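Local coordinates for secreted protein ESXB (Bacillus anthracis, PDB 4J10), which is of unknown function but, as a WXG100-family member, is probably a small helical-hairpin substrate of an ESX/type VII secretion system, at residues A[12-17]-A[81-86]. Sequence-based numbering, arbitrary orientation.
Sequences EELERI and RIADKF
Leu14 leans across to helix 48-90, where its CD1 methyl meets Ile82, Phe86 and the backbone N of Ala83. CD1 lies 3.7 Å from CG2 of Ile82. It approaches CE2 of Phe86 obliquely, at 3.9 Å. Leucine is long enough for this one branch to span the gap while its CB rests 3.8 Å from CB of Ala83. The single methyl of Ala83 lets the backbones draw close, the CA atoms of Leu14 and Ala83 being 5.7 Å apart. With chi1 at -63°, Ile82 holds CG1 beside the backbone N and CG2 anti to it, which directs the CG2 methyl both at Leu14 and over one face of the Phe86 ring, toward its rim. At the flank, the aliphatic CG of Glu15 packs 3.8 Å from CB of Ala83, and its extended chain carries OE2 to 4.5 Å from OD1 of Asp84. Lys80 forms salt bridges with both acids and Arg87 with Glu15, so this closeness of like charges is probably well offset. Segments 12-17 and 81-86, on helices 11-41 and 48-90, run nearly antiparallel (164°) near the open end of the WXG100 helical hairpin. Ile9 and Leu79 extend the apolar layer, and Trp46 and Phe54 of the second subunit pack on Leu14 and Ile82, joining the hairpin to its dimer partner.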
ATOM      1  N   GLU A  12      16.250  14.894  12.827  1.00 20.92           N
ATOM      2  CA  GLU A  12      14.814  15.089  12.985  1.00 18.66           C
ATOM      3  C   GLU A  12      14.075  14.908  11.663  1.00 17.85           C
ATOM      4  O   GLU A  12      12.986  14.326  11.626  1.00 18.19           O
ATOM      5  CB  GLU A  12      14.530  16.466  13.592  1.00 21.65           C
ATOM      6  CG  GLU A  12      15.048  16.632  15.021  1.00 26.42           C
ATOM      7  CD  GLU A  12      16.499  17.108  15.099  1.00 33.07           C
ATOM      8  OE1 GLU A  12      17.185  17.172  14.060  1.00 27.77           O
ATOM      9  OE2 GLU A  12      16.956  17.437  16.216  1.00 44.78           O
ATOM     10  N   GLU A  13      14.654  15.403  10.569  1.00 17.54           N
ATOM     11  CA  GLU A  13      14.002  15.240   9.266  1.00 16.95           C
ATOM     12  C   GLU A  13      13.980  13.764   8.863  1.00 16.08           C
ATOM     13  O   GLU A  13      12.979  13.256   8.346  1.00 17.70           O
ATOM     14  CB  GLU A  13      14.697  16.058   8.176  1.00 18.15           C
ATOM     15  CG  GLU A  13      14.450  17.548   8.235  1.00 17.98           C
ATOM     16  CD  GLU A  13      13.010  17.920   8.005  1.00 21.61           C
ATOM     17  OE1 GLU A  13      12.211  17.054   7.574  1.00 23.39           O
ATOM     18  OE2 GLU A  13      12.665  19.095   8.260  1.00 21.74           O
ATOM     19  N   LEU A  14      15.091  13.074   9.087  1.00 17.28           N
ATOM     20  CA  LEU A  14      15.151  11.663   8.752  1.00 17.87           C
ATOM     21  C   LEU A  14      14.167  10.856   9.592  1.00 17.01           C
ATOM     22  O   LEU A  14      13.530   9.928   9.095  1.00 17.88           O
ATOM     23  CB  LEU A  14      16.570  11.134   8.928  1.00 19.90           C
ATOM     24  CG  LEU A  14      17.568  11.736   7.939  1.00 19.29           C
ATOM     25  CD1 LEU A  14      18.986  11.334   8.276  1.00 23.49           C
ATOM     26  CD2 LEU A  14      17.217  11.267   6.535  1.00 27.05           C
ATOM     27  N   GLU A  15      14.035  11.226  10.863  1.00 18.19           N
ATOM     28  CA  GLU A  15      13.084  10.537  11.736  1.00 17.39           C
ATOM     29  C   GLU A  15      11.634  10.822  11.345  1.00 16.59           C
ATOM     30  O   GLU A  15      10.788   9.931  11.441  1.00 17.23           O
ATOM     31  CB  GLU A  15      13.357  10.880  13.206  1.00 17.75           C
ATOM     32  CG  GLU A  15      14.645  10.236  13.705  1.00 20.48           C
ATOM     33  CD  GLU A  15      15.109  10.763  15.041  1.00 30.31           C
ATOM     34  OE1 GLU A  15      14.834  11.945  15.348  1.00 28.88           O
ATOM     35  OE2 GLU A  15      15.778   9.993  15.777  1.00 31.93           O
ATOM     36  N   ARG A  16      11.343  12.039  10.890  1.00 16.59           N
ATOM     37  CA  ARG A  16      10.002  12.378  10.419  1.00 14.25           C
ATOM     38  C   ARG A  16       9.622  11.498   9.238  1.00 14.98           C
ATOM     39  O   ARG A  16       8.537  10.896   9.194  1.00 15.84           O
ATOM     40  CB  ARG A  16       9.928  13.860  10.012  1.00 16.55           C
ATOM     41  CG  ARG A  16       8.589  14.249   9.364  1.00 17.18           C
ATOM     42  CD  ARG A  16       8.583  15.695   8.887  1.00 18.60           C
ATOM     43  NE  ARG A  16       9.541  15.951   7.813  1.00 18.88           N
ATOM     44  CZ  ARG A  16       9.337  15.671   6.529  1.00 23.06           C
ATOM     45  NH1 ARG A  16       8.204  15.096   6.134  1.00 22.54           N
ATOM     46  NH2 ARG A  16      10.284  15.943   5.638  1.00 26.57           N
ATOM     47  N   ILE A  17      10.527  11.416   8.267  1.00 16.10           N
ATOM     48  CA  ILE A  17      10.281  10.609   7.077  1.00 16.85           C
ATOM     49  C   ILE A  17      10.216   9.122   7.431  1.00 15.61           C
ATOM     50  O   ILE A  17       9.335   8.399   6.942  1.00 16.75           O
ATOM     51  CB  ILE A  17      11.311  10.905   5.966  1.00 17.86           C
ATOM     52  CG1 ILE A  17      11.202  12.370   5.535  1.00 19.45           C
ATOM     53  CG2 ILE A  17      11.078   9.992   4.774  1.00 18.27           C
ATOM     54  CD1 ILE A  17      12.314  12.817   4.606  1.00 23.83           C
ATOM     55  N   ARG A  81      18.581   4.589  11.002  0.51 19.72           N
ATOM     56  CA  ARG A  81      19.993   4.268  11.182  0.51 19.30           C
ATOM     57  C   ARG A  81      20.893   5.445  10.803  0.51 17.47           C
ATOM     58  O   ARG A  81      21.874   5.732  11.488  0.51 20.56           O
ATOM     59  CB  ARG A  81      20.361   3.025  10.373  0.51 20.92           C
ATOM     60  CG  ARG A  81      21.810   2.622  10.466  0.51 23.84           C
ATOM     61  CD  ARG A  81      21.963   1.122  10.277  0.51 30.99           C
ATOM     62  NE  ARG A  81      21.263   0.626   9.093  0.51 36.22           N
ATOM     63  CZ  ARG A  81      21.752  -0.292   8.263  0.51 39.57           C
ATOM     64  NH1 ARG A  81      22.950  -0.818   8.480  0.51 43.52           N
ATOM     65  NH2 ARG A  81      21.045  -0.680   7.210  0.51 42.25           N
ATOM     66  N   ILE A  82      20.540   6.137   9.722  1.00 19.97           N
ATOM     67  CA  ILE A  82      21.307   7.307   9.314  1.00 18.05           C
ATOM     68  C   ILE A  82      21.072   8.459  10.288  1.00 17.39           C
ATOM     69  O   ILE A  82      22.009   9.182  10.634  1.00 19.24           O
ATOM     70  CB  ILE A  82      21.019   7.733   7.867  1.00 18.22           C
ATOM     71  CG1 ILE A  82      21.444   6.633   6.904  1.00 22.37           C
ATOM     72  CG2 ILE A  82      21.770   9.033   7.539  1.00 21.73           C
ATOM     73  CD1 ILE A  82      20.961   6.850   5.493  1.00 28.78           C
ATOM     74  N   ALA A  83      19.834   8.627  10.745  1.00 17.96           N
ATOM     75  CA  ALA A  83      19.550   9.646  11.758  1.00 16.74           C
ATOM     76  C   ALA A  83      20.413   9.444  13.002  1.00 18.74           C
ATOM     77  O   ALA A  83      21.018  10.390  13.513  1.00 19.06           O
ATOM     78  CB  ALA A  83      18.074   9.625  12.125  1.00 18.24           C
ATOM     79  N   ASP A  84      20.495   8.198  13.469  1.00 18.19           N
ATOM     80  CA  ASP A  84      21.318   7.854  14.623  1.00 18.44           C
ATOM     81  C   ASP A  84      22.795   8.163  14.385  1.00 21.84           C
ATOM     82  O   ASP A  84      23.480   8.694  15.261  1.00 23.22           O
ATOM     83  CB  ASP A  84      21.124   6.374  14.993  1.00 20.50           C
ATOM     84  CG  ASP A  84      19.767   6.103  15.608  1.00 21.10           C
ATOM     85  OD1 ASP A  84      19.137   7.071  16.085  1.00 22.22           O
ATOM     86  OD2 ASP A  84      19.330   4.942  15.613  1.00 22.15           O
ATOM     87  N   LYS A  85      23.286   7.829  13.197  1.00 20.35           N
ATOM     88  CA  LYS A  85      24.679   8.084  12.861  1.00 23.04           C
ATOM     89  C   LYS A  85      24.961   9.584  12.883  1.00 23.78           C
ATOM     90  O   LYS A  85      25.989  10.025  13.398  1.00 23.26           O
ATOM     91  CB  LYS A  85      25.017   7.497  11.494  1.00 26.15           C
ATOM     92  CG  LYS A  85      26.455   7.709  11.071  1.00 31.92           C
ATOM     93  CD  LYS A  85      26.698   7.182   9.665  1.00 43.46           C
ATOM     94  CE  LYS A  85      26.245   8.192   8.623  1.00 48.08           C
ATOM     95  NZ  LYS A  85      25.741   7.534   7.381  1.00 53.44           N
ATOM     96  N   PHE A  86      24.034  10.367  12.343  1.00 24.53           N
ATOM     97  CA  PHE A  86      24.170  11.818  12.361  1.00 28.82           C
ATOM     98  C   PHE A  86      24.217  12.351  13.781  1.00 30.37           C
ATOM     99  O   PHE A  86      25.045  13.200  14.101  1.00 33.38           O
ATOM    100  CB  PHE A  86      23.008  12.472  11.618  1.00 30.80           C
ATOM    101  CG  PHE A  86      23.152  12.456  10.128  1.00 31.24           C
ATOM    102  CD1 PHE A  86      24.145  11.709   9.514  1.00 39.81           C
ATOM    103  CD2 PHE A  86      22.289  13.189   9.338  1.00 38.17           C
ATOM    104  CE1 PHE A  86      24.276  11.702   8.134  1.00 42.25           C
ATOM    105  CE2 PHE A  86      22.416  13.192   7.959  1.00 44.43           C
ATOM    106  CZ  PHE A  86      23.410  12.444   7.359  1.00 45.67           C
TER